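Local structure of exoglucanase A (Cellulomonas fimi, 7CBD) at residues T308-S313 against D321-D326; L249-T254 against N317-A322; K260-E263 against D267-E270; N299-P304 against V325-H330; D386-P391 against S395-N400. The protein hydrolyses beta-1,4-glucosidic linkages of cellulose with inversion of anomeric configuration, releasing cellobiose from non-reducing chain ends, through the family 6 catalytic domain that makes up this chain. All coordinates share one frame; numbering follows the deposited sequence. Where two conformers were deposited one is given.

Contact 1. Residues T308-S313 against D321-D326; sequences TSITAS and DANRVD
N323 clamps the backbone of T311 with its side-chain amide, at the surface of the family 6 glycoside hydrolase domain. The asparagine stands near the C-terminal end of helix 316-323, and the loop it holds is the one that leads into that helix, so the chain is tied back onto its own helix end. Starting from CB, the N323 side chain leaves with CG anti to the carbonyl carbon (chi1 -68°), which turns the amide outward to the loop. CG is about equally far from T311 N and T311 O. From there the branches part. OD1 accepts from T311 N at 2.8 Å, in the carbonyl plane and on a lone pair, with an N-H...O angle of 168°. The same oxygen lies 3.3 Å from I310 CA. ND2 donates to T311 O at 3.1 Å, and T311 O lies close to the plane of the N323 amide, while I310 CG2 lies beside ND2. A weak bond from ND2 to Y319 O inside the helix adds a further anchor. The amide thus pairs with T311 through both its donor and its acceptor, which should fix its flip. Alongside, T311 CB lies 3.9 Å from A322 CB, a small apolar touch in an otherwise polar contact. A water near N323 OD1 links the edge of the clamp to the loop, lying 2.7 Å from S309 O and also 2.7 Å from T311 OG1.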
# COMPACT_ATOMS: atom_id res chain seq x y z
N THR A 308 -1.86 -10.99 -23.29
CA THR A 308 -3.28 -10.84 -23.58
C THR A 308 -3.99 -12.16 -23.82
O THR A 308 -5.23 -12.18 -23.85
CB THR A 308 -3.47 -9.92 -24.80
OG1 THR A 308 -2.57 -10.31 -25.84
CG2 THR A 308 -3.21 -8.47 -24.41
N SER A 309 -3.26 -13.25 -24.01
CA SER A 309 -3.87 -14.56 -24.17
C SER A 309 -2.86 -15.61 -23.71
O SER A 309 -1.67 -15.32 -23.58
CB SER A 309 -4.30 -14.82 -25.62
OG SER A 309 -3.18 -14.80 -26.48
N ILE A 310 -3.36 -16.81 -23.45
CA ILE A 310 -2.50 -17.86 -22.92
C ILE A 310 -1.52 -18.32 -23.99
O ILE A 310 -1.91 -18.69 -25.10
CB ILE A 310 -3.34 -19.03 -22.38
CG1 ILE A 310 -4.01 -18.65 -21.06
CG2 ILE A 310 -2.48 -20.27 -22.19
CD1 ILE A 310 -4.95 -19.72 -20.52
N THR A 311 -0.23 -18.27 -23.66
CA THR A 311 0.81 -18.86 -24.48
C THR A 311 0.99 -20.30 -24.02
O THR A 311 1.27 -20.55 -22.84
CB THR A 311 2.11 -18.08 -24.32
OG1 THR A 311 1.96 -16.76 -24.85
CG2 THR A 311 3.25 -18.78 -25.04
N ALA A 312 0.83 -21.24 -24.94
CA ALA A 312 0.91 -22.65 -24.59
C ALA A 312 2.35 -23.05 -24.31
O ALA A 312 3.28 -22.59 -24.98
CB ALA A 312 0.35 -23.50 -25.73
N SER A 313 2.53 -23.90 -23.31
CA SER A 313 3.85 -24.46 -23.02
C SER A 313 3.69 -25.74 -22.21
O SER A 313 2.75 -25.87 -21.41
CB SER A 313 4.73 -23.48 -22.25
OG SER A 313 5.98 -24.08 -21.94
N ASP A 321 6.00 -17.80 -16.85
CA ASP A 321 6.70 -16.57 -17.22
C ASP A 321 6.08 -15.90 -18.44
O ASP A 321 6.14 -14.67 -18.56
CB ASP A 321 8.19 -16.86 -17.43
CG ASP A 321 8.91 -17.18 -16.13
OD1 ASP A 321 8.34 -16.93 -15.04
OD2 ASP A 321 10.06 -17.68 -16.20
N ALA A 322 5.47 -16.67 -19.34
CA ALA A 322 4.81 -16.07 -20.49
C ALA A 322 3.43 -15.52 -20.15
O ALA A 322 2.94 -14.61 -20.82
CB ALA A 322 4.69 -17.08 -21.63
N ASN A 323 2.79 -16.06 -19.11
CA ASN A 323 1.38 -15.79 -18.86
C ASN A 323 1.11 -14.92 -17.64
O ASN A 323 -0.03 -14.45 -17.49
CB ASN A 323 0.59 -17.10 -18.77
CG ASN A 323 0.52 -17.81 -20.10
OD1 ASN A 323 0.21 -17.20 -21.12
ND2 ASN A 323 0.82 -19.11 -20.11
N ARG A 324 2.09 -14.69 -16.77
CA ARG A 324 1.89 -13.82 -15.62
C ARG A 324 1.90 -12.36 -16.04
O ARG A 324 2.70 -11.94 -16.88
CB ARG A 324 2.97 -14.07 -14.57
CG ARG A 324 4.43 -13.83 -14.99
CD ARG A 324 5.31 -14.23 -13.82
NE ARG A 324 6.72 -14.51 -14.10
CZ ARG A 324 7.71 -13.65 -13.95
NH1 ARG A 324 7.47 -12.39 -13.62
NH2 ARG A 324 8.96 -14.04 -14.16
N VAL A 325 1.00 -11.57 -15.45
CA VAL A 325 1.03 -10.14 -15.70
C VAL A 325 2.06 -9.45 -14.81
O VAL A 325 2.64 -8.44 -15.21
CB VAL A 325 -0.36 -9.47 -15.63
CG1 VAL A 325 -1.33 -10.16 -16.58
CG2 VAL A 325 -0.90 -9.46 -14.21
N ASP A 326 2.29 -9.97 -13.60
CA ASP A 326 3.36 -9.44 -12.76
C ASP A 326 4.68 -9.74 -13.45
O ASP A 326 5.06 -10.91 -13.58
CB ASP A 326 3.30 -10.11 -11.39
CG ASP A 326 4.24 -9.48 -10.37
OD1 ASP A 326 5.27 -8.89 -10.76
OD2 ASP A 326 3.93 -9.58 -9.17
O HOH W 1 0.97 -15.02 -23.11

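Contact 2. Residues L249-T254 against N317-A322; sequences LTINNT and NAYVDA
Y319 turns its ring to I251 and L249, which come from a small beta hairpin. Along the helical segment, N317 comes first and faces elsewhere: its OD1 takes the backbone N of K260. A318 follows with its methyl group on the loop at S313. Y319 makes the contact. Its CG is anti to the backbone N (chi1 -175°), which swings the ring off the helix to the hairpin. I251 CD1 lies over one face, 3.8 Å from the ring centroid and 17° off the normal, a CH-pi contact that is displaced toward the CG side, where CD1 is 3.6 Å from Y319 CG. L249 reaches the other end of the ring obliquely, with CD2 3.8 Å from Y319 OH. Were this residue a glycine, I251 CD1 and L249 CD2 would probably lose their partner and a gap would open between hairpin and helix. V320 turns to F261 and Y262 instead, and D321 pairs with R324 at the end of the helix. The hairpin is closed by I251 N to T254 O at 2.8 Å and T254 N to I251 O at 3.0 Å, and its two turn residues, N252 and N253, both have positive phi. Strands 250-251 and 254-255 form a short, weakly bonded two-stranded hairpin apart from the main, mostly parallel sheet of the domain, lying against helix 316-323 through this tyrosine.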
# COMPACT_ATOMS: atom_id res chain seq x y z
N LEU A 249 -3.54 -25.56 -11.10
CA LEU A 249 -3.32 -26.17 -12.41
C LEU A 249 -2.01 -26.94 -12.43
O LEU A 249 -0.97 -26.45 -11.97
CB LEU A 249 -3.31 -25.09 -13.49
CG LEU A 249 -3.16 -25.62 -14.92
CD1 LEU A 249 -4.40 -26.43 -15.27
CD2 LEU A 249 -2.93 -24.47 -15.90
N THR A 250 -2.08 -28.16 -12.94
CA THR A 250 -0.90 -28.98 -13.14
C THR A 250 -0.76 -29.26 -14.63
O THR A 250 -1.77 -29.46 -15.32
CB THR A 250 -0.96 -30.28 -12.31
OG1 THR A 250 -2.07 -31.08 -12.73
CG2 THR A 250 -1.10 -29.96 -10.83
N ILE A 251 0.47 -29.20 -15.11
CA ILE A 251 0.80 -29.48 -16.51
C ILE A 251 1.75 -30.66 -16.50
O ILE A 251 2.86 -30.57 -15.96
CB ILE A 251 1.47 -28.26 -17.17
CG1 ILE A 251 0.55 -27.04 -17.14
CG2 ILE A 251 1.88 -28.60 -18.60
CD1 ILE A 251 1.23 -25.77 -17.60
N ASN A 252 1.31 -31.77 -17.09
CA ASN A 252 2.09 -33.01 -17.13
C ASN A 252 2.58 -33.40 -15.74
O ASN A 252 3.76 -33.68 -15.52
CB ASN A 252 3.23 -32.92 -18.15
CG ASN A 252 2.73 -32.98 -19.58
OD1 ASN A 252 1.53 -33.05 -19.83
ND2 ASN A 252 3.66 -32.96 -20.54
N ASN A 253 1.64 -33.41 -14.79
CA ASN A 253 1.92 -33.81 -13.40
C ASN A 253 2.92 -32.88 -12.71
O ASN A 253 3.63 -33.29 -11.80
CB ASN A 253 2.34 -35.28 -13.29
CG ASN A 253 2.18 -35.85 -11.89
OD1 ASN A 253 1.23 -35.52 -11.18
ND2 ASN A 253 3.11 -36.72 -11.50
N THR A 254 2.98 -31.61 -13.12
CA THR A 254 3.81 -30.61 -12.45
C THR A 254 2.95 -29.40 -12.12
O THR A 254 2.39 -28.77 -13.05
CB THR A 254 5.01 -30.20 -13.30
OG1 THR A 254 5.73 -31.38 -13.69
CG2 THR A 254 5.94 -29.29 -12.51
N ASN A 317 7.71 -23.33 -15.95
CA ASN A 317 8.33 -22.01 -15.81
C ASN A 317 8.09 -21.16 -17.04
O ASN A 317 7.77 -19.97 -16.92
CB ASN A 317 9.82 -22.16 -15.51
CG ASN A 317 10.07 -22.39 -14.04
OD1 ASN A 317 9.77 -21.54 -13.21
ND2 ASN A 317 10.59 -23.57 -13.71
N ALA A 318 8.22 -21.74 -18.24
CA ALA A 318 7.90 -21.01 -19.45
C ALA A 318 6.43 -20.61 -19.47
O ALA A 318 6.07 -19.50 -19.87
CB ALA A 318 8.24 -21.85 -20.68
N TYR A 319 5.56 -21.51 -19.01
CA TYR A 319 4.13 -21.22 -18.97
C TYR A 319 3.85 -20.05 -18.03
O TYR A 319 3.14 -19.11 -18.39
CB TYR A 319 3.37 -22.46 -18.50
CG TYR A 319 1.86 -22.32 -18.53
CD1 TYR A 319 1.14 -22.57 -19.69
CD2 TYR A 319 1.16 -21.94 -17.39
CE1 TYR A 319 -0.23 -22.44 -19.72
CE2 TYR A 319 -0.22 -21.82 -17.40
CZ TYR A 319 -0.91 -22.08 -18.58
OH TYR A 319 -2.29 -21.96 -18.62
N VAL A 320 4.39 -20.11 -16.81
CA VAL A 320 4.15 -19.04 -15.86
C VAL A 320 4.77 -17.74 -16.34
O VAL A 320 4.14 -16.68 -16.29
CB VAL A 320 4.64 -19.45 -14.46
CG1 VAL A 320 4.76 -18.23 -13.55
CG2 VAL A 320 3.69 -20.48 -13.86
N ASP A 321 6.00 -17.80 -16.85
CA ASP A 321 6.70 -16.57 -17.22
C ASP A 321 6.08 -15.90 -18.44
O ASP A 321 6.14 -14.67 -18.56
CB ASP A 321 8.19 -16.86 -17.43
CG ASP A 321 8.91 -17.18 -16.13
OD1 ASP A 321 8.34 -16.93 -15.04
OD2 ASP A 321 10.06 -17.68 -16.20
N ALA A 322 5.47 -16.67 -19.34
CA ALA A 322 4.81 -16.07 -20.49
C ALA A 322 3.43 -15.52 -20.15
O ALA A 322 2.94 -14.61 -20.82
CB ALA A 322 4.69 -17.08 -21.63

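Contact 3. Residues K260-E263 against D267-E270; sequences KFYE and DFDE
Y262 and F268 lie almost flat on one another, ring over ring, with centroids 3.6 Å apart and planes at 8°. The overlap is close to complete: F268 CD1 stands over the middle of the tyrosine ring and Y262 CE2 over the middle of the phenylalanine ring. The closest pair is Y262 CG with F268 CE1 at 3.4 Å. Although the planes match, the two side chains run across each other at about a right angle. At the far end of the tyrosine, Y262 OH lies 3.8 Å from F268 CB. The phenylalanine ring is turned unusually, with chi2 at -2°; that setting brings it level with the tyrosine in place of the common, roughly perpendicular orientation. One face of the tyrosine carries the F268 stack; the other is met by the edge of F261, whose CD2 is 3.6 Å above the plane. V320 of helix 316-323 also packs against Y262. Both segments belong to the loop between strand 254-255 and helix 270-283, where D269 takes the N-cap position of that helix. One polar link joins the same two residues: a water accepts from Y262 OH at 2.7 Å and donates to F268 O, also at 2.7 Å. The chemistry is thus mostly dispersion between buried rings, and the water gives the buried phenol hydroxyl an acceptor and ties it to F268 O.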
# COMPACT_ATOMS: atom_id res chain seq x y z
N LYS A 260 9.43 -21.20 -10.49
CA LYS A 260 10.36 -20.31 -9.80
C LYS A 260 9.66 -19.05 -9.30
O LYS A 260 9.97 -18.54 -8.21
CB LYS A 260 11.49 -19.95 -10.77
CG LYS A 260 12.65 -19.16 -10.19
CD LYS A 260 13.70 -18.84 -11.26
CE LYS A 260 14.97 -18.27 -10.65
NZ LYS A 260 16.06 -18.07 -11.65
N PHE A 261 8.71 -18.53 -10.07
CA PHE A 261 8.08 -17.28 -9.67
C PHE A 261 7.18 -17.46 -8.45
O PHE A 261 7.08 -16.54 -7.63
CB PHE A 261 7.28 -16.70 -10.83
CG PHE A 261 6.83 -15.28 -10.61
CD1 PHE A 261 7.75 -14.24 -10.62
CD2 PHE A 261 5.50 -14.99 -10.37
CE1 PHE A 261 7.34 -12.93 -10.42
CE2 PHE A 261 5.08 -13.68 -10.18
CZ PHE A 261 6.00 -12.66 -10.20
N TYR A 262 6.52 -18.61 -8.31
CA TYR A 262 5.53 -18.73 -7.24
C TYR A 262 6.01 -19.52 -6.03
O TYR A 262 5.43 -19.36 -4.95
CB TYR A 262 4.19 -19.27 -7.76
CG TYR A 262 3.45 -18.27 -8.61
CD1 TYR A 262 3.10 -17.02 -8.10
CD2 TYR A 262 3.12 -18.55 -9.92
CE1 TYR A 262 2.44 -16.10 -8.88
CE2 TYR A 262 2.45 -17.64 -10.71
CZ TYR A 262 2.11 -16.41 -10.19
OH TYR A 262 1.45 -15.51 -10.99
N GLU A 263 7.04 -20.37 -6.16
CA GLU A 263 7.65 -21.02 -4.99
C GLU A 263 6.61 -21.78 -4.16
O GLU A 263 6.64 -21.75 -2.92
CB GLU A 263 8.41 -20.02 -4.11
CG GLU A 263 9.56 -19.30 -4.82
CD GLU A 263 10.23 -18.23 -3.96
OE1 GLU A 263 9.62 -17.74 -2.98
OE2 GLU A 263 11.38 -17.86 -4.28
N ASP A 267 -1.45 -18.41 -3.74
CA ASP A 267 -2.05 -17.08 -3.88
C ASP A 267 -1.23 -16.30 -4.90
O ASP A 267 -0.17 -15.77 -4.58
CB ASP A 267 -2.10 -16.33 -2.55
CG ASP A 267 -3.07 -16.94 -1.55
OD1 ASP A 267 -3.79 -17.91 -1.88
OD2 ASP A 267 -3.12 -16.45 -0.41
N PHE A 268 -1.74 -16.22 -6.13
CA PHE A 268 -1.07 -15.53 -7.22
C PHE A 268 -1.45 -14.06 -7.31
O PHE A 268 -0.85 -13.32 -8.09
CB PHE A 268 -1.45 -16.15 -8.57
CG PHE A 268 -0.96 -17.56 -8.81
CD1 PHE A 268 -0.16 -18.24 -7.89
CD2 PHE A 268 -1.30 -18.19 -9.99
CE1 PHE A 268 0.28 -19.53 -8.17
CE2 PHE A 268 -0.86 -19.47 -10.27
CZ PHE A 268 -0.07 -20.15 -9.36
N ASP A 269 -2.46 -13.62 -6.56
CA ASP A 269 -2.95 -12.26 -6.70
C ASP A 269 -3.67 -11.86 -5.43
O ASP A 269 -3.87 -12.67 -4.52
CB ASP A 269 -3.83 -12.10 -7.95
CG ASP A 269 -5.02 -13.05 -7.97
OD1 ASP A 269 -5.68 -13.19 -6.93
OD2 ASP A 269 -5.30 -13.63 -9.04
N GLU A 270 -4.06 -10.58 -5.37
CA GLU A 270 -4.56 -10.02 -4.13
C GLU A 270 -6.04 -10.31 -3.91
O GLU A 270 -6.48 -10.32 -2.76
CB GLU A 270 -4.26 -8.52 -4.06
CG GLU A 270 -2.75 -8.23 -3.99
CD GLU A 270 -2.09 -8.86 -2.77
OE1 GLU A 270 -2.28 -8.34 -1.65
OE2 GLU A 270 -1.39 -9.89 -2.93
O HOH W 2 1.22 -13.05 -9.87

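Contact 4. Residues N299-P304 against V325-H330; sequences NGWGGP and VDRRVH
With CG anti to the carbonyl carbon (chi1 -69°), the W301 indole is laid flat along the backbone of V325-R328; CG of D326, anti to its own N (chi1 -171°), sends the carboxylate back to R328 N. This is an Asx turn covered by a tryptophan, in the loop that follows helix 316-323 of the hydrolase domain. D326 CA stands 3.7 Å from the centroid of the five-membered ring and 2° off its normal, a CH-pi contact; R327 N lies over the same face, nearer the six-membered ring. R327 CB comes up to W301 CZ3, and R328 CG reaches W301 CZ2 at 3.6 Å. The turn itself is made by D326 OD1, which accepts from R328 N at 3.0 Å. Its carboxylate also takes the R328 guanidinium side-on, NE to OD1 at 3.1 Å and NH2 to OD2 at 2.8 Å, both on syn lone pairs. R328 NH1 goes on to N235 and NH2 to T237, so the arginine ties the turn to the neighbouring loop. W301 NE1 is held by T236 O, which should help fix the indole's rotation. Without the indole, as with a serine here, T236 O is likely to lose this donor and the D326-R327 backbone its cover. At the root of the side chain, W301 CB is 3.2 Å from V325 O, and a water donates both to that oxygen, at 2.7 Å, and to W301 O.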
# COMPACT_ATOMS: atom_id res chain seq x y z
N ASN A 299 -0.46 -1.72 -9.10
CA ASN A 299 -0.51 -3.16 -9.33
C ASN A 299 -1.20 -3.53 -10.65
O ASN A 299 -1.61 -4.68 -10.81
CB ASN A 299 -1.13 -3.91 -8.15
CG ASN A 299 -2.61 -3.60 -7.95
OD1 ASN A 299 -3.21 -2.83 -8.70
ND2 ASN A 299 -3.20 -4.20 -6.92
N GLY A 300 -1.31 -2.59 -11.59
CA GLY A 300 -2.04 -2.86 -12.82
C GLY A 300 -1.30 -3.76 -13.80
O GLY A 300 -1.93 -4.57 -14.49
N TRP A 301 0.02 -3.61 -13.91
CA TRP A 301 0.82 -4.41 -14.85
C TRP A 301 0.24 -4.40 -16.26
O TRP A 301 0.00 -5.44 -16.88
CB TRP A 301 1.04 -5.83 -14.32
CG TRP A 301 1.93 -5.84 -13.13
CD1 TRP A 301 1.57 -6.06 -11.83
CD2 TRP A 301 3.34 -5.56 -13.12
NE1 TRP A 301 2.67 -5.96 -11.01
CE2 TRP A 301 3.77 -5.64 -11.77
CE3 TRP A 301 4.28 -5.25 -14.11
CZ2 TRP A 301 5.10 -5.43 -11.40
CZ3 TRP A 301 5.60 -5.04 -13.74
CH2 TRP A 301 5.99 -5.13 -12.39
N GLY A 302 0.01 -3.20 -16.78
CA GLY A 302 -0.49 -3.00 -18.12
C GLY A 302 0.60 -2.61 -19.10
O GLY A 302 1.79 -2.88 -18.91
N GLY A 303 0.18 -1.95 -20.18
CA GLY A 303 1.09 -1.58 -21.23
C GLY A 303 1.37 -2.73 -22.18
O GLY A 303 0.78 -3.81 -22.08
N PRO A 304 2.28 -2.51 -23.12
CA PRO A 304 2.50 -3.51 -24.19
C PRO A 304 3.08 -4.83 -23.70
O PRO A 304 2.95 -5.83 -24.42
CB PRO A 304 3.46 -2.79 -25.16
CG PRO A 304 4.11 -1.73 -24.34
CD PRO A 304 3.08 -1.29 -23.33
N VAL A 325 1.00 -11.57 -15.45
CA VAL A 325 1.03 -10.14 -15.70
C VAL A 325 2.06 -9.45 -14.81
O VAL A 325 2.64 -8.44 -15.21
CB VAL A 325 -0.36 -9.47 -15.63
CG1 VAL A 325 -1.33 -10.16 -16.58
CG2 VAL A 325 -0.90 -9.46 -14.21
N ASP A 326 2.29 -9.97 -13.60
CA ASP A 326 3.36 -9.44 -12.76
C ASP A 326 4.68 -9.74 -13.45
O ASP A 326 5.06 -10.91 -13.58
CB ASP A 326 3.30 -10.11 -11.39
CG ASP A 326 4.24 -9.48 -10.37
OD1 ASP A 326 5.27 -8.89 -10.76
OD2 ASP A 326 3.93 -9.58 -9.17
N ARG A 327 5.37 -8.69 -13.91
CA ARG A 327 6.60 -8.86 -14.69
C ARG A 327 7.86 -8.73 -13.84
O ARG A 327 8.96 -8.64 -14.40
CB ARG A 327 6.64 -7.88 -15.87
CG ARG A 327 5.43 -7.91 -16.80
CD ARG A 327 5.08 -9.31 -17.28
NE ARG A 327 6.21 -9.96 -17.94
CZ ARG A 327 6.24 -11.24 -18.29
NH1 ARG A 327 7.32 -11.74 -18.86
NH2 ARG A 327 5.19 -12.03 -18.05
N ARG A 328 7.74 -8.71 -12.52
CA ARG A 328 8.92 -8.58 -11.68
C ARG A 328 9.84 -9.78 -11.82
O ARG A 328 9.45 -10.87 -12.25
CB ARG A 328 8.50 -8.45 -10.22
CG ARG A 328 7.95 -7.09 -9.86
CD ARG A 328 7.63 -7.01 -8.40
NE ARG A 328 6.43 -7.77 -8.09
CZ ARG A 328 5.83 -7.77 -6.90
NH1 ARG A 328 6.36 -7.10 -5.89
NH2 ARG A 328 4.71 -8.46 -6.73
N VAL A 329 11.10 -9.57 -11.43
CA VAL A 329 12.06 -10.67 -11.36
C VAL A 329 11.60 -11.70 -10.33
O VAL A 329 11.78 -12.91 -10.51
CB VAL A 329 13.47 -10.12 -11.05
CG1 VAL A 329 14.50 -11.24 -11.06
CG2 VAL A 329 13.86 -9.03 -12.05
N HIS A 330 10.99 -11.24 -9.24
CA HIS A 330 10.65 -12.07 -8.09
C HIS A 330 9.64 -11.29 -7.28
O HIS A 330 9.68 -10.05 -7.25
CB HIS A 330 11.92 -12.34 -7.27
CG HIS A 330 11.73 -13.29 -6.12
ND1 HIS A 330 11.16 -12.91 -4.92
CD2 HIS A 330 12.08 -14.59 -5.97
CE1 HIS A 330 11.14 -13.94 -4.10
NE2 HIS A 330 11.69 -14.97 -4.71
O HOH W 3 1.96 -7.29 -17.54

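Contact 5. Residues D386-P391 against S395-N400; sequences DRMCDP and SPKLNN
M388 meets S395, K397 and L398 with no flat group between them; the flat groups flank the contact. D390 OD2 lies at the edge of the R387 guanidinium, in that group's plane; NE reaches it on the anti side at 2.9 Å, NH1 from above the carboxylate plane. The carboxylate of D386 offers OD1 on its anti side, somewhat out of the carboxylate plane, to M388 N at 2.9 Å, an Asx turn at the start of the 3-10 segment 387-389. From the residue after R387 the methionine reaches across, folded at chi2 (-64°) and again at chi3, which curls the thioether over to the other segment. SD rests 3.3 Å from S395 OG, and CE points end-on at the leucine, 3.9 Å from L398 CD2. In one of its two deposited conformers, K397 runs out extended and obliquely past the methionine, its CD 3.9 Å from M388 SD. Its ammonium then donates to a water, NZ to water at 2.9 Å, which in turn donates to D386 OD1. The lysine's main anchor is F102, whose carbonyl oxygen it bonds and whose ring it meets as a cation-pi partner. K397 also approaches the predicted proton donor D149, about 8 Å between side chains. S395 OG accepts weakly from K397 N, next to the sulfur. The arrangement links two loop turns: 386-391, pinned by the disulfide of C389 with C335 and following strand 358-362, and the turn at 395-400, which joins strand 394-395 to strand 401-402 in a small antiparallel hairpin.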
# COMPACT_ATOMS: atom_id res chain seq x y z
N ASP A 386 19.10 1.40 1.01
CA ASP A 386 18.68 0.01 1.06
C ASP A 386 18.96 -0.62 -0.30
O ASP A 386 18.42 -0.17 -1.31
CB ASP A 386 17.18 -0.08 1.37
CG ASP A 386 16.72 -1.49 1.73
OD1 ASP A 386 17.21 -2.48 1.15
OD2 ASP A 386 15.85 -1.60 2.61
N ARG A 387 19.79 -1.66 -0.31
CA ARG A 387 20.19 -2.27 -1.57
C ARG A 387 19.04 -2.97 -2.29
O ARG A 387 19.18 -3.30 -3.47
CB ARG A 387 21.38 -3.21 -1.37
CG ARG A 387 22.65 -2.47 -0.98
CD ARG A 387 23.89 -3.25 -1.36
NE ARG A 387 24.12 -3.22 -2.80
CZ ARG A 387 24.99 -3.99 -3.45
NH1 ARG A 387 25.11 -3.88 -4.76
NH2 ARG A 387 25.72 -4.87 -2.79
N MET A 388 17.89 -3.17 -1.63
CA MET A 388 16.74 -3.67 -2.37
C MET A 388 16.25 -2.66 -3.41
O MET A 388 15.50 -3.04 -4.32
CB MET A 388 15.62 -4.07 -1.42
CG MET A 388 15.95 -5.34 -0.64
SD MET A 388 16.14 -6.79 -1.70
CE MET A 388 14.43 -7.11 -2.13
N CYS A 389 16.68 -1.40 -3.31
CA CYS A 389 16.38 -0.36 -4.28
C CYS A 389 17.49 -0.19 -5.30
O CYS A 389 17.41 0.70 -6.16
CB CYS A 389 16.18 0.97 -3.54
SG CYS A 389 14.88 0.93 -2.32
N ASP A 390 18.53 -1.03 -5.23
CA ASP A 390 19.76 -0.89 -5.99
C ASP A 390 19.69 -1.77 -7.23
O ASP A 390 19.64 -3.01 -7.10
CB ASP A 390 20.89 -1.35 -5.08
CG ASP A 390 22.27 -1.27 -5.70
OD1 ASP A 390 22.44 -0.95 -6.90
OD2 ASP A 390 23.22 -1.56 -4.95
N PRO A 391 19.71 -1.20 -8.44
CA PRO A 391 19.67 -2.03 -9.66
C PRO A 391 20.85 -2.98 -9.81
O PRO A 391 20.78 -3.90 -10.63
CB PRO A 391 19.66 -1.00 -10.80
CG PRO A 391 19.19 0.27 -10.17
CD PRO A 391 19.69 0.24 -8.76
N SER A 395 19.99 -10.11 -4.91
CA SER A 395 19.48 -10.23 -3.55
C SER A 395 19.22 -11.67 -3.17
O SER A 395 18.49 -12.37 -3.89
CB SER A 395 18.19 -9.44 -3.41
OG SER A 395 17.59 -9.71 -2.16
N PRO A 396 19.75 -12.13 -2.04
CA PRO A 396 19.32 -13.43 -1.50
C PRO A 396 17.83 -13.51 -1.23
O PRO A 396 17.25 -14.61 -1.32
CB PRO A 396 20.15 -13.57 -0.21
CG PRO A 396 21.35 -12.69 -0.45
CD PRO A 396 20.82 -11.52 -1.24
N LYS A 397 17.18 -12.38 -0.91
CA LYS A 397 15.73 -12.35 -0.68
C LYS A 397 14.93 -12.60 -1.95
O LYS A 397 13.71 -12.79 -1.86
CB LYS A 397 15.31 -10.97 -0.15
CG LYS A 397 15.95 -10.47 1.13
CD LYS A 397 15.47 -9.03 1.39
CE LYS A 397 16.06 -8.41 2.64
NZ LYS A 397 15.45 -7.06 2.90
N LEU A 398 15.57 -12.57 -3.12
CA LEU A 398 14.93 -12.79 -4.41
C LEU A 398 15.44 -14.06 -5.08
O LEU A 398 15.49 -14.14 -6.31
CB LEU A 398 15.16 -11.58 -5.31
CG LEU A 398 14.76 -10.23 -4.70
CD1 LEU A 398 15.03 -9.10 -5.68
CD2 LEU A 398 13.30 -10.23 -4.24
N ASN A 399 15.80 -15.07 -4.29
CA ASN A 399 16.37 -16.31 -4.83
C ASN A 399 17.59 -16.01 -5.70
O ASN A 399 17.74 -16.52 -6.81
CB ASN A 399 15.31 -17.13 -5.57
CG ASN A 399 15.78 -18.53 -5.90
OD1 ASN A 399 16.81 -18.99 -5.40
ND2 ASN A 399 15.03 -19.22 -6.74
N ASN A 400 18.47 -15.14 -5.18
CA ASN A 400 19.75 -14.82 -5.84
C ASN A 400 19.54 -14.27 -7.25
O ASN A 400 20.11 -14.76 -8.22
CB ASN A 400 20.70 -16.01 -5.85
CG ASN A 400 21.22 -16.34 -4.48
OD1 ASN A 400 21.31 -15.47 -3.61
ND2 ASN A 400 21.61 -17.59 -4.28
O HOH W 4 17.32 -4.93 2.58

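Contacts 1 and 2 are 10 Å apart, centre to centre, and share D321 and A322 of helix 316-323. Contact 3 touches the same helix through V320, and R324 of contact 1, a cation-pi partner of F261, brings NH1 to 3.3 Å from F261 CE1. Contact 4 continues from contact 1: D321 O is 2.8 Å from R327 NH2. It also joins contact 3, where E263 OE2 lies 2.9 Å from H330 NE2, and H330 in turn packs on K397 and L398 of contact 5. Contacts 4 and 5 approach the predicted catalytic aspartates. R328 and M388 are each about 9 Å from D371, and K397 about 8 Å from D149, side chain to side chain.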